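Local coordinates for protein deseasin MCP-01 (Pseudoalteromonas sp., PDB 3VV3) that probably degrades collagen as a bacterial serine protease of the subtilisin family, cutting peptide bonds with its catalytic domain, at residues G19-T24 with T228-N233; H57-A62 with N261-Y266; D193-A198 with N221-A226; V245-P250 with A315-N320; A281-V286 with N322-D327. One frame throughout, in Å; residues are numbered along the deposited sequence.

Contact 1: G19-T24 with T228-N233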
# COMPACT_ATOMS: atom_id res chain seq x y z
N GLY A 19 -7.17 23.37 8.30
CA GLY A 19 -7.01 23.63 6.88
C GLY A 19 -5.55 23.68 6.47
O GLY A 19 -5.23 24.02 5.32
N GLN A 20 -4.66 23.32 7.38
CA GLN A 20 -3.22 23.50 7.17
C GLN A 20 -2.59 22.54 6.17
O GLN A 20 -1.46 22.75 5.74
CB GLN A 20 -2.44 23.49 8.49
CG GLN A 20 -2.21 22.11 9.11
CD GLN A 20 -3.40 21.59 9.89
OE1 GLN A 20 -4.51 22.12 9.79
NE2 GLN A 20 -3.18 20.53 10.67
N THR A 21 -3.31 21.47 5.80
CA THR A 21 -2.83 20.58 4.74
C THR A 21 -3.62 20.79 3.46
O THR A 21 -3.56 19.98 2.55
CB THR A 21 -2.87 19.08 5.15
OG1 THR A 21 -4.23 18.63 5.19
CG2 THR A 21 -2.22 18.88 6.51
N GLY A 22 -4.36 21.89 3.40
CA GLY A 22 -5.11 22.24 2.20
C GLY A 22 -6.55 21.75 2.20
O GLY A 22 -7.23 21.82 1.18
N GLY A 23 -7.01 21.27 3.35
CA GLY A 23 -8.37 20.76 3.46
C GLY A 23 -9.33 21.73 4.13
O GLY A 23 -9.19 22.95 4.03
N THR A 24 -10.32 21.18 4.81
CA THR A 24 -11.38 21.97 5.41
C THR A 24 -11.20 22.00 6.91
O THR A 24 -11.06 20.95 7.54
CB THR A 24 -12.75 21.38 5.10
OG1 THR A 24 -12.91 21.27 3.67
CG2 THR A 24 -13.86 22.25 5.68
N THR A 228 -11.68 8.57 5.27
CA THR A 228 -12.05 9.94 4.91
C THR A 228 -10.81 10.81 4.71
O THR A 228 -9.70 10.44 5.14
CB THR A 228 -12.97 10.59 5.98
OG1 THR A 228 -12.27 10.66 7.24
CG2 THR A 228 -14.23 9.77 6.16
N ASP A 229 -10.99 11.96 4.07
CA ASP A 229 -9.88 12.85 3.78
C ASP A 229 -9.98 14.20 4.49
O ASP A 229 -10.89 14.43 5.30
CB ASP A 229 -9.69 13.04 2.26
CG ASP A 229 -10.85 13.79 1.60
OD1 ASP A 229 -11.57 14.54 2.30
OD2 ASP A 229 -11.03 13.64 0.37
N SER A 230 -9.05 15.09 4.18
CA SER A 230 -8.95 16.36 4.90
C SER A 230 -10.08 17.33 4.57
O SER A 230 -10.17 18.40 5.18
CB SER A 230 -7.62 17.04 4.60
OG SER A 230 -7.54 17.37 3.22
N ARG A 231 -10.92 16.99 3.60
CA ARG A 231 -12.11 17.79 3.28
C ARG A 231 -13.37 17.11 3.83
O ARG A 231 -14.49 17.54 3.55
CB ARG A 231 -12.25 18.01 1.77
CG ARG A 231 -11.21 18.96 1.17
CD ARG A 231 -9.87 18.25 0.98
NE ARG A 231 -9.86 17.38 -0.19
CZ ARG A 231 -9.04 16.34 -0.34
NH1 ARG A 231 -8.18 16.03 0.62
NH2 ARG A 231 -9.09 15.61 -1.45
N ASP A 232 -13.17 16.06 4.61
CA ASP A 232 -14.27 15.23 5.10
C ASP A 232 -15.05 14.51 3.99
O ASP A 232 -16.17 14.06 4.22
CB ASP A 232 -15.22 16.02 6.02
CG ASP A 232 -15.04 15.69 7.50
OD1 ASP A 232 -14.27 14.75 7.82
OD2 ASP A 232 -15.64 16.38 8.35
N ASN A 233 -14.45 14.38 2.80
CA ASN A 233 -15.02 13.50 1.77
C ASN A 233 -14.75 12.07 2.20
O ASN A 233 -13.88 11.83 3.04
CB ASN A 233 -14.32 13.63 0.41
CG ASN A 233 -14.30 15.05 -0.14
OD1 ASN A 233 -15.31 15.75 -0.14
ND2 ASN A 233 -13.14 15.46 -0.66
O HOH W 1 -5.51 18.24 1.71
O HOH W 2 -15.21 20.25 2.82
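Thr24 and Ser230 share the one direct hydrogen bond between segments 19-24 and 228-233, Thr24 N to Ser230 O, 2.8 Å long and almost straight (172°); Asn17 ND2 donates to the same oxygen. Each of these surface loops is built on a type I beta turn, Gly19 to Gly22 in one and Asp229 to Asp232 in the other. Gly23 CA makes a CA-H...O contact of 3.4 Å with Ser230 O, and a CB on Gly23 would run into that oxygen. Alongside, Arg231 lays its CD 3.8 Å from Gly23 CA, while Thr24 OG1 rests 3.6 Å from Arg231 CA, the two side chains crossing at about a right angle. Two waters bridge the loops, one from Thr21 O to Ser230 OG, the other from Thr24 OG1 to Arg231 O. Bends at chi2 (78°) and chi3 (77°) fold the arginine back, which brings NH1 to Ser230 OG in the guanidinium plane at 3.0 Å. NH1 also forms a salt bridge with Asp141 of the second subunit, and NH2 bonds Thr143 there. With an alanine in place of Arg231, Asp141 of that subunit would probably lose its charged mate and Gly23 its cover. Further in, Arg231 N closes an Asx turn on Asp229 OD1 (2.8 Å), and Asn233 N reaches the same oxygen from the opposite face of the carboxylate (2.9 Å).

Contact 2: H57-A62 with N261-Y266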
# COMPACT_ATOMS: atom_id res chain seq x y z
N HIS A 57 11.41 2.11 18.29
CA HIS A 57 11.27 3.48 17.79
C HIS A 57 11.13 4.45 18.97
O HIS A 57 10.32 4.24 19.88
CB HIS A 57 10.05 3.59 16.86
CG HIS A 57 9.94 4.90 16.15
ND1 HIS A 57 9.98 5.01 14.77
CD2 HIS A 57 9.82 6.16 16.62
CE1 HIS A 57 9.87 6.28 14.43
NE2 HIS A 57 9.77 7.00 15.53
N PRO A 58 11.93 5.52 18.97
CA PRO A 58 11.89 6.49 20.08
C PRO A 58 10.49 7.05 20.37
O PRO A 58 10.22 7.45 21.51
CB PRO A 58 12.83 7.60 19.60
CG PRO A 58 13.82 6.89 18.73
CD PRO A 58 13.03 5.81 18.02
N ASP A 59 9.61 7.09 19.37
CA ASP A 59 8.26 7.60 19.60
C ASP A 59 7.22 6.50 19.88
O ASP A 59 6.03 6.80 20.00
CB ASP A 59 7.79 8.54 18.47
CG ASP A 59 7.00 9.72 18.99
OD1 ASP A 59 7.20 10.09 20.17
OD2 ASP A 59 6.17 10.29 18.24
N LEU A 60 7.66 5.25 19.99
CA LEU A 60 6.75 4.15 20.39
C LEU A 60 7.19 3.43 21.66
O LEU A 60 6.36 2.84 22.35
CB LEU A 60 6.62 3.12 19.26
CG LEU A 60 5.92 3.57 17.98
CD1 LEU A 60 5.98 2.46 16.93
CD2 LEU A 60 4.49 3.97 18.25
N ALA A 61 8.49 3.46 21.95
CA ALA A 61 9.07 2.65 23.02
C ALA A 61 8.34 2.76 24.35
O ALA A 61 8.12 1.76 25.04
CB ALA A 61 10.56 2.99 23.20
N ALA A 62 7.96 3.98 24.72
CA ALA A 62 7.30 4.21 26.00
C ALA A 62 5.92 3.57 26.06
O ALA A 62 5.38 3.31 27.14
CB ALA A 62 7.21 5.70 26.30
N ASN A 261 13.67 4.86 13.15
CA ASN A 261 13.50 6.18 13.77
C ASN A 261 13.10 7.25 12.76
O ASN A 261 13.65 8.35 12.73
CB ASN A 261 14.79 6.60 14.49
CG ASN A 261 14.63 7.87 15.30
OD1 ASN A 261 13.52 8.24 15.69
ND2 ASN A 261 15.74 8.54 15.58
N SER A 262 12.12 6.91 11.92
CA SER A 262 11.68 7.82 10.88
C SER A 262 10.16 7.99 10.90
O SER A 262 9.47 7.40 11.74
CB SER A 262 12.11 7.32 9.49
OG SER A 262 13.52 7.17 9.41
N TYR A 263 9.66 8.79 9.98
CA TYR A 263 8.23 9.07 9.86
C TYR A 263 7.89 9.08 8.39
O TYR A 263 8.73 9.43 7.56
CB TYR A 263 7.89 10.41 10.53
CG TYR A 263 8.38 10.44 11.95
CD1 TYR A 263 9.70 10.78 12.24
CD2 TYR A 263 7.56 10.06 13.00
CE1 TYR A 263 10.18 10.77 13.54
CE2 TYR A 263 8.02 10.05 14.30
CZ TYR A 263 9.33 10.40 14.57
OH TYR A 263 9.78 10.39 15.88
N ALA A 264 6.67 8.67 8.06
CA ALA A 264 6.25 8.62 6.67
C ALA A 264 4.75 8.82 6.55
O ALA A 264 4.00 8.56 7.50
CB ALA A 264 6.66 7.30 6.03
N THR A 265 4.32 9.27 5.38
CA THR A 265 2.91 9.52 5.12
C THR A 265 2.37 8.42 4.22
O THR A 265 2.89 8.20 3.12
CB THR A 265 2.72 10.90 4.48
OG1 THR A 265 3.16 11.91 5.39
CG2 THR A 265 1.25 11.14 4.13
N TYR A 266 1.34 7.72 4.70
CA TYR A 266 0.67 6.65 3.95
C TYR A 266 -0.80 7.00 3.80
O TYR A 266 -1.36 7.74 4.62
CB TYR A 266 0.71 5.31 4.70
CG TYR A 266 2.05 4.61 4.89
CD1 TYR A 266 3.25 5.24 4.62
CD2 TYR A 266 2.08 3.30 5.35
CE1 TYR A 266 4.46 4.56 4.81
CE2 TYR A 266 3.27 2.63 5.54
CZ TYR A 266 4.45 3.26 5.27
OH TYR A 266 5.63 2.57 5.46
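His57 turns its ring edge toward the face of Tyr263 in an offset edge-to-face pair, the centroids 5.2 Å apart and the planes at 79°. The tyrosine belongs to strand 262-266, the second arm of a beta hairpin with strand 254-258, and the histidine comes from a loop that packs against the hairpin's turn. The approach is off-centre, with His57 CE1 over the rim of the tyrosine ring. The same edge carries a weak hydrogen bond from His57 NE2 to Tyr263 OH, long at 3.4 Å though nearly straight (170°). With CG anti to its backbone N (chi1 -171°), the imidazole reaches out to the start of the strand, where its CE1 lies 2.9 Å from Ser262 O, near the ring plane. Over one ring face sits Asn261 CA, a CH-pi contact 4.0 Å from the His57 centroid. ND1 makes a weak hydrogen bond to Val258 O of strand 254-258. Next along the loop, Pro58 crosses Asn261 at about a right angle, its CG 3.3 Å from Asn261 OD1. Asp59 stands at the edge of the tyrosine ring, its CB 3.8 Å from Tyr263 OH, while its carboxylate is held by Asn119 and by the backbone N of Val123. The loop itself is tightened at His57 O, which accepts from both Leu60 N at 2.8 Å and Ala61 N at 2.9 Å.

Contact 3: D193-A198 with N221-A226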
# COMPACT_ATOMS: atom_id res chain seq x y z
N ASP A 193 -14.60 -10.30 25.06
CA ASP A 193 -14.89 -8.86 25.14
C ASP A 193 -13.90 -7.99 24.37
O ASP A 193 -13.51 -6.92 24.84
CB ASP A 193 -15.01 -8.40 26.60
CG ASP A 193 -16.07 -9.18 27.37
OD1 ASP A 193 -17.18 -9.38 26.84
OD2 ASP A 193 -15.78 -9.58 28.52
N ILE A 194 -13.53 -8.46 23.19
CA ILE A 194 -12.56 -7.74 22.35
C ILE A 194 -13.25 -7.16 21.12
O ILE A 194 -14.05 -7.83 20.47
CB ILE A 194 -11.42 -8.68 21.92
CG1 ILE A 194 -10.68 -9.19 23.16
CG2 ILE A 194 -10.45 -7.97 20.96
CD1 ILE A 194 -9.62 -10.25 22.86
N LEU A 195 -12.94 -5.90 20.83
CA LEU A 195 -13.46 -5.22 19.65
C LEU A 195 -12.47 -5.42 18.51
O LEU A 195 -11.28 -5.17 18.67
CB LEU A 195 -13.59 -3.73 19.95
CG LEU A 195 -14.10 -2.82 18.83
CD1 LEU A 195 -15.59 -3.01 18.65
CD2 LEU A 195 -13.78 -1.36 19.18
N PHE A 196 -12.98 -5.87 17.36
CA PHE A 196 -12.14 -6.25 16.22
C PHE A 196 -12.32 -5.18 15.16
O PHE A 196 -13.29 -5.22 14.41
CB PHE A 196 -12.61 -7.62 15.68
CG PHE A 196 -11.70 -8.23 14.62
CD1 PHE A 196 -11.79 -7.82 13.29
CD2 PHE A 196 -10.79 -9.22 14.96
CE1 PHE A 196 -10.97 -8.39 12.32
CE2 PHE A 196 -9.96 -9.79 13.99
CZ PHE A 196 -10.05 -9.37 12.68
N VAL A 197 -11.40 -4.23 15.11
CA VAL A 197 -11.50 -3.13 14.15
C VAL A 197 -10.83 -3.53 12.84
O VAL A 197 -9.72 -4.06 12.86
CB VAL A 197 -10.84 -1.86 14.70
CG1 VAL A 197 -11.21 -0.65 13.84
CG2 VAL A 197 -11.27 -1.63 16.15
N ALA A 198 -11.49 -3.29 11.72
CA ALA A 198 -11.01 -3.81 10.44
C ALA A 198 -11.17 -2.80 9.31
O ALA A 198 -12.15 -2.05 9.29
CB ALA A 198 -11.74 -5.11 10.08
N ASN A 221 -18.81 -8.05 16.91
CA ASN A 221 -17.69 -7.26 17.45
C ASN A 221 -16.75 -6.73 16.37
O ASN A 221 -15.75 -6.09 16.67
CB ASN A 221 -16.89 -8.06 18.49
CG ASN A 221 -16.23 -9.28 17.88
OD1 ASN A 221 -16.79 -9.93 17.00
ND2 ASN A 221 -15.02 -9.60 18.35
N VAL A 222 -17.07 -7.01 15.11
CA VAL A 222 -16.29 -6.44 14.01
C VAL A 222 -16.76 -5.01 13.73
O VAL A 222 -17.95 -4.77 13.55
CB VAL A 222 -16.42 -7.30 12.72
CG1 VAL A 222 -15.83 -6.58 11.52
CG2 VAL A 222 -15.77 -8.67 12.92
N LEU A 223 -15.82 -4.07 13.72
CA LEU A 223 -16.13 -2.68 13.43
C LEU A 223 -15.34 -2.31 12.17
O LEU A 223 -14.12 -2.25 12.19
CB LEU A 223 -15.77 -1.79 14.62
CG LEU A 223 -15.85 -0.27 14.47
CD1 LEU A 223 -17.21 0.17 13.94
CD2 LEU A 223 -15.54 0.42 15.79
N SER A 224 -16.06 -2.11 11.06
CA SER A 224 -15.46 -1.97 9.73
C SER A 224 -15.37 -0.52 9.34
O SER A 224 -16.37 0.20 9.39
CB SER A 224 -16.29 -2.71 8.67
OG SER A 224 -16.32 -4.10 8.93
N ILE A 225 -14.18 -0.10 8.92
CA ILE A 225 -13.89 1.33 8.79
C ILE A 225 -13.55 1.78 7.37
O ILE A 225 -12.64 1.25 6.75
CB ILE A 225 -12.74 1.72 9.75
CG1 ILE A 225 -13.10 1.32 11.19
CG2 ILE A 225 -12.41 3.20 9.63
CD1 ILE A 225 -14.44 1.87 11.66
N ALA A 226 -14.30 2.76 6.86
CA ALA A 226 -13.97 3.42 5.60
C ALA A 226 -13.05 4.59 5.88
O ALA A 226 -12.96 5.06 7.03
CB ALA A 226 -15.24 3.90 4.89
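Val197 and Ile225 meet at the apolar centre, CG1 of Val197 against CG1 of Ile225 at 3.8 Å, between neighbouring strands of the seven-stranded parallel sheet that forms the core of the subtilisin fold. The strand segments run the same way, their axes 21° apart. On the same face Leu195 leans across to the neighbouring strand, its CD1 4.2 Å from Leu223 CB, and helix 269-284 covers this layer with Thr273, Val276 and Ala280. The opposite face carries Phe196 and Val222, lying side by side and pointing the same way, with Phe196 CD1 4.1 Å from Val222 CG2. Ile186 of helix 180-191 packs against both. Between the two layers runs the backbone bonding of a parallel pair. Phe196 N gives to Asn221 O at 2.9 Å, and Leu223 N returns to Phe196 O at 2.9 Å. Ala198 N then gives to Leu223 O at 2.9 Å, and Ile225 N to Ala198 O at 2.8 Å. Every touching residue is buried, so these bonds satisfy backbone groups that have little chance of meeting water. Ser224 OG, on the Phe196 face, has its partner elsewhere, in Ser215 O. The polar edge is Asn221, just ahead of its strand. Its ND2 has a second partner in Ser189 OG. CG tucked between the backbone N and the carbonyl carbon (chi1 64°) swings the amide toward Ile194, and ND2 donates to Ile194 O at 2.9 Å, almost straight (171°), with the oxygen lying in the amide plane.

Contact 4: V245-P250 with A315-N320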
# COMPACT_ATOMS: atom_id res chain seq x y z
N VAL A 245 -20.10 -1.88 6.04
CA VAL A 245 -19.13 -0.95 6.60
C VAL A 245 -19.85 -0.02 7.58
O VAL A 245 -20.98 0.40 7.31
CB VAL A 245 -18.39 -0.15 5.50
CG1 VAL A 245 -17.36 0.81 6.12
CG2 VAL A 245 -17.71 -1.11 4.52
N ASP A 246 -19.22 0.30 8.70
CA ASP A 246 -19.94 0.95 9.80
C ASP A 246 -19.81 2.47 9.87
O ASP A 246 -20.78 3.16 10.18
CB ASP A 246 -19.49 0.32 11.13
CG ASP A 246 -19.78 -1.16 11.18
OD1 ASP A 246 -20.94 -1.53 10.90
OD2 ASP A 246 -18.86 -1.94 11.51
N MET A 247 -18.61 2.97 9.63
CA MET A 247 -18.33 4.40 9.79
C MET A 247 -17.00 4.73 9.13
O MET A 247 -16.33 3.85 8.61
CB MET A 247 -18.27 4.76 11.28
CG MET A 247 -17.17 4.02 12.04
SD MET A 247 -17.10 4.48 13.79
CE MET A 247 -16.60 6.20 13.68
N GLY A 248 -16.62 6.01 9.15
CA GLY A 248 -15.36 6.42 8.54
C GLY A 248 -14.43 7.11 9.52
O GLY A 248 -14.86 7.54 10.59
N ALA A 249 -13.16 7.21 9.16
CA ALA A 249 -12.17 7.94 9.94
C ALA A 249 -11.03 8.36 9.01
O ALA A 249 -10.90 7.81 7.91
CB ALA A 249 -11.63 7.08 11.10
N PRO A 250 -10.21 9.33 9.43
CA PRO A 250 -9.15 9.84 8.55
C PRO A 250 -8.16 8.76 8.08
O PRO A 250 -7.54 8.06 8.90
CB PRO A 250 -8.44 10.87 9.42
CG PRO A 250 -9.50 11.36 10.34
CD PRO A 250 -10.31 10.12 10.67
N ALA A 315 -23.67 3.85 9.99
CA ALA A 315 -23.86 5.02 10.84
C ALA A 315 -23.84 6.34 10.07
O ALA A 315 -24.41 7.33 10.53
CB ALA A 315 -22.83 5.05 11.97
N GLY A 316 -23.16 6.36 8.93
CA GLY A 316 -23.02 7.58 8.15
C GLY A 316 -22.26 8.66 8.90
O GLY A 316 -22.43 9.85 8.64
N THR A 317 -21.39 8.25 9.83
CA THR A 317 -20.63 9.21 10.60
C THR A 317 -19.12 9.05 10.41
O THR A 317 -18.63 7.99 10.03
CB THR A 317 -20.91 9.06 12.10
OG1 THR A 317 -20.60 7.72 12.50
CG2 THR A 317 -22.38 9.35 12.41
N ARG A 318 -18.41 10.13 10.70
CA ARG A 318 -16.96 10.15 10.71
C ARG A 318 -16.52 10.28 12.17
O ARG A 318 -17.05 11.10 12.91
CB ARG A 318 -16.43 11.32 9.88
CG ARG A 318 -14.92 11.33 9.70
CD ARG A 318 -14.21 12.24 10.70
NE ARG A 318 -14.61 13.63 10.51
CZ ARG A 318 -15.21 14.38 11.43
NH1 ARG A 318 -15.47 13.89 12.63
NH2 ARG A 318 -15.54 15.64 11.14
N LEU A 319 -15.54 9.46 12.56
CA LEU A 319 -15.06 9.40 13.94
C LEU A 319 -14.89 10.76 14.62
O LEU A 319 -14.30 11.68 14.06
CB LEU A 319 -13.72 8.66 13.99
CG LEU A 319 -13.03 8.50 15.35
CD1 LEU A 319 -13.83 7.60 16.28
CD2 LEU A 319 -11.62 7.97 15.13
N ASN A 320 -15.41 10.87 15.84
CA ASN A 320 -15.13 12.03 16.66
C ASN A 320 -14.84 11.57 18.08
O ASN A 320 -15.75 11.18 18.81
CB ASN A 320 -16.29 13.02 16.66
CG ASN A 320 -15.93 14.32 17.34
OD1 ASN A 320 -15.44 14.33 18.47
ND2 ASN A 320 -16.12 15.44 16.63
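Met247 meets the other segment at the two ends of its side chain, CB at Thr317 and CE at Leu319. Its CB starts 3.5 Å from Thr317 O, with Thr317 OG1 a little further off; that hydroxyl has its own bond to Met300 O. CG then takes the tight place between the backbone N and the carbonyl carbon (chi1 61°), and the chain runs extended through SD before a bend at chi3 (-66°) turns the methyl to Leu319. There CE lies 3.6 Å from Leu319 CA and 3.8 Å from its CB. Leu319 in turn reaches Ala249, CB to CB at 3.9 Å, and beyond this patch lie His275 and Ala279 of helix 269-284. Strand 247-250 is the outermost strand on its side of the central parallel sheet of the subtilisin fold, and the short strand 317-318 runs beside it in the same direction through a single bridge, Gly248 with Arg318. Gly248 N gives to Thr317 O at 3.0 Å, and Leu319 N gives to Gly248 O at 2.8 Å. Further back, Ala315 N donates to Asp246 O at 3.0 Å. The Arg318 guanidinium makes salt bridges with Asp304 and Asp232, and its NH1 also gives to Leu319 O at 2.9 Å from above the carbonyl plane.

Contact 5: A281-V286 with N322-D327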
# COMPACT_ATOMS: atom_id res chain seq x y z
N ALA A 281 -9.51 2.62 22.40
CA ALA A 281 -8.63 2.54 23.57
C ALA A 281 -8.77 3.77 24.47
O ALA A 281 -8.77 3.65 25.70
CB ALA A 281 -7.18 2.35 23.15
N LEU A 282 -8.89 4.95 23.86
CA LEU A 282 -9.06 6.18 24.63
C LEU A 282 -10.37 6.16 25.42
O LEU A 282 -10.41 6.54 26.60
CB LEU A 282 -8.99 7.42 23.73
CG LEU A 282 -8.77 8.74 24.49
CD1 LEU A 282 -7.49 8.66 25.31
CD2 LEU A 282 -8.69 9.92 23.52
N VAL A 283 -11.44 5.70 24.78
CA VAL A 283 -12.73 5.55 25.45
C VAL A 283 -12.61 4.62 26.67
O VAL A 283 -13.14 4.90 27.74
CB VAL A 283 -13.81 5.01 24.49
CG1 VAL A 283 -15.05 4.58 25.26
CG2 VAL A 283 -14.18 6.06 23.42
N LEU A 284 -11.88 3.52 26.50
CA LEU A 284 -11.75 2.54 27.57
C LEU A 284 -10.86 3.06 28.70
O LEU A 284 -10.80 2.45 29.78
CB LEU A 284 -11.20 1.22 27.03
CG LEU A 284 -12.18 0.41 26.16
CD1 LEU A 284 -11.43 -0.73 25.45
CD2 LEU A 284 -13.31 -0.14 27.02
N SER A 285 -10.18 4.18 28.48
CA SER A 285 -9.42 4.80 29.57
C SER A 285 -10.35 5.66 30.43
O SER A 285 -9.99 6.05 31.54
CB SER A 285 -8.24 5.64 29.04
OG SER A 285 -8.70 6.88 28.52
N VAL A 286 -11.54 5.93 29.90
CA VAL A 286 -12.54 6.76 30.59
C VAL A 286 -13.68 5.91 31.17
O VAL A 286 -14.17 6.17 32.28
CB VAL A 286 -13.11 7.84 29.63
CG1 VAL A 286 -14.31 8.54 30.24
CG2 VAL A 286 -12.02 8.85 29.25
N ASN A 322 -13.59 13.16 20.67
CA ASN A 322 -14.06 14.04 21.74
C ASN A 322 -15.48 13.67 22.13
O ASN A 322 -15.77 13.46 23.31
CB ASN A 322 -13.99 15.51 21.32
CG ASN A 322 -14.41 16.45 22.45
OD1 ASN A 322 -13.91 16.34 23.58
ND2 ASN A 322 -15.34 17.35 22.16
N GLN A 323 -16.37 13.59 21.15
CA GLN A 323 -17.76 13.24 21.44
C GLN A 323 -17.87 11.83 22.01
O GLN A 323 -18.75 11.55 22.83
CB GLN A 323 -18.65 13.40 20.21
CG GLN A 323 -20.14 13.39 20.55
CD GLN A 323 -20.56 14.61 21.38
OE1 GLN A 323 -20.24 15.74 21.04
NE2 GLN A 323 -21.28 14.37 22.48
N ALA A 324 -16.99 10.93 21.59
CA ALA A 324 -17.01 9.58 22.10
C ALA A 324 -16.73 9.59 23.60
O ALA A 324 -17.41 8.91 24.37
CB ALA A 324 -15.97 8.71 21.38
N LEU A 325 -15.71 10.34 24.02
CA LEU A 325 -15.36 10.44 25.43
C LEU A 325 -16.48 11.09 26.23
O LEU A 325 -16.80 10.65 27.34
CB LEU A 325 -14.07 11.25 25.63
CG LEU A 325 -12.74 10.49 25.58
CD1 LEU A 325 -12.66 9.52 24.43
CD2 LEU A 325 -11.56 11.44 25.59
N ILE A 326 -17.07 12.14 25.67
CA ILE A 326 -18.20 12.80 26.32
C ILE A 326 -19.37 11.83 26.50
O ILE A 326 -19.95 11.70 27.59
CB ILE A 326 -18.67 14.02 25.51
CG1 ILE A 326 -17.58 15.10 25.50
CG2 ILE A 326 -19.98 14.56 26.06
CD1 ILE A 326 -17.91 16.27 24.59
N ASP A 327 -19.71 11.12 25.43
CA ASP A 327 -20.83 10.19 25.47
C ASP A 327 -20.55 8.98 26.37
O ASP A 327 -21.49 8.31 26.80
CB ASP A 327 -21.21 9.73 24.06
CG ASP A 327 -21.82 10.85 23.23
OD1 ASP A 327 -22.04 11.96 23.76
OD2 ASP A 327 -22.10 10.60 22.03
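Leu282, whose side chain packs on Leu325, has a carbonyl oxygen gripped twice by Ser285. Ser285 OG donates to Leu282 O at 2.6 Å, in the carbonyl plane and on a lone pair, and Ser285 N reaches the same oxygen at 3.0 Å. The serine hydroxyl also bonds Ser38 OG, which ties this part of the chain to a neighbouring loop. The contact itself is apolar: side chains alone pack helix 321-327, the chain's last in this subtilisin-family fold, against Val286 and the C-terminal part of helix 269-284. Leu325 carries most of it: its CD2 meets Leu282 CD2 at 3.9 Å, its CD1 lies 3.9 Å from Val283 CG2, and its CG comes 4.1 Å from Val286 CG2. Its chi1 of -89° and chi2 of 45° swing both methyls across to the other segment, where the side chain crosses Leu282 and Val286 at about right angles. Val283 CG2, anti to its own carbonyl carbon, touches Ala324 CB at 3.8 Å as well as Leu325. A serine in place of Leu325 would probably open a gap between Leu282, Val283 and Val286 and set a hydroxyl among greasy neighbours. Helix 292-301 packs alongside, Leu295 and Leu298 against Val283 and Leu298 against Ala324. Ala34 of helix 31-34 touches Leu325, and elsewhere on helix 269-284 Leu284 rests on Arg167 and Val168 of strand 166-171.

Overall arrangement
Contacts 3 and 4 lie side by side, centres 12 Å apart, on neighbouring strands 222-228 and 247-250 of the central parallel sheet; Ser224 N meets Asp246 OD2 at 2.8 Å there. Contact 1 continues from the end of strand 222-228 to the surface, tied to contact 4 (centres 15 Å apart) by the Asp232-Arg318 salt bridge. Along the chain contacts 1 and 2 cross, contact 3 falls within the spans of both, and contact 4 opens after contact 1 closes. Contacts 4 and 5 interleave, strand 317-318 leading into helix 321-327. Contact 2 stands apart, its centre 23 to 26 Å from theirs. Contacts 1, 4 and 5 join the loop near the N-terminus and the last helix to the sheet and helix 269-284.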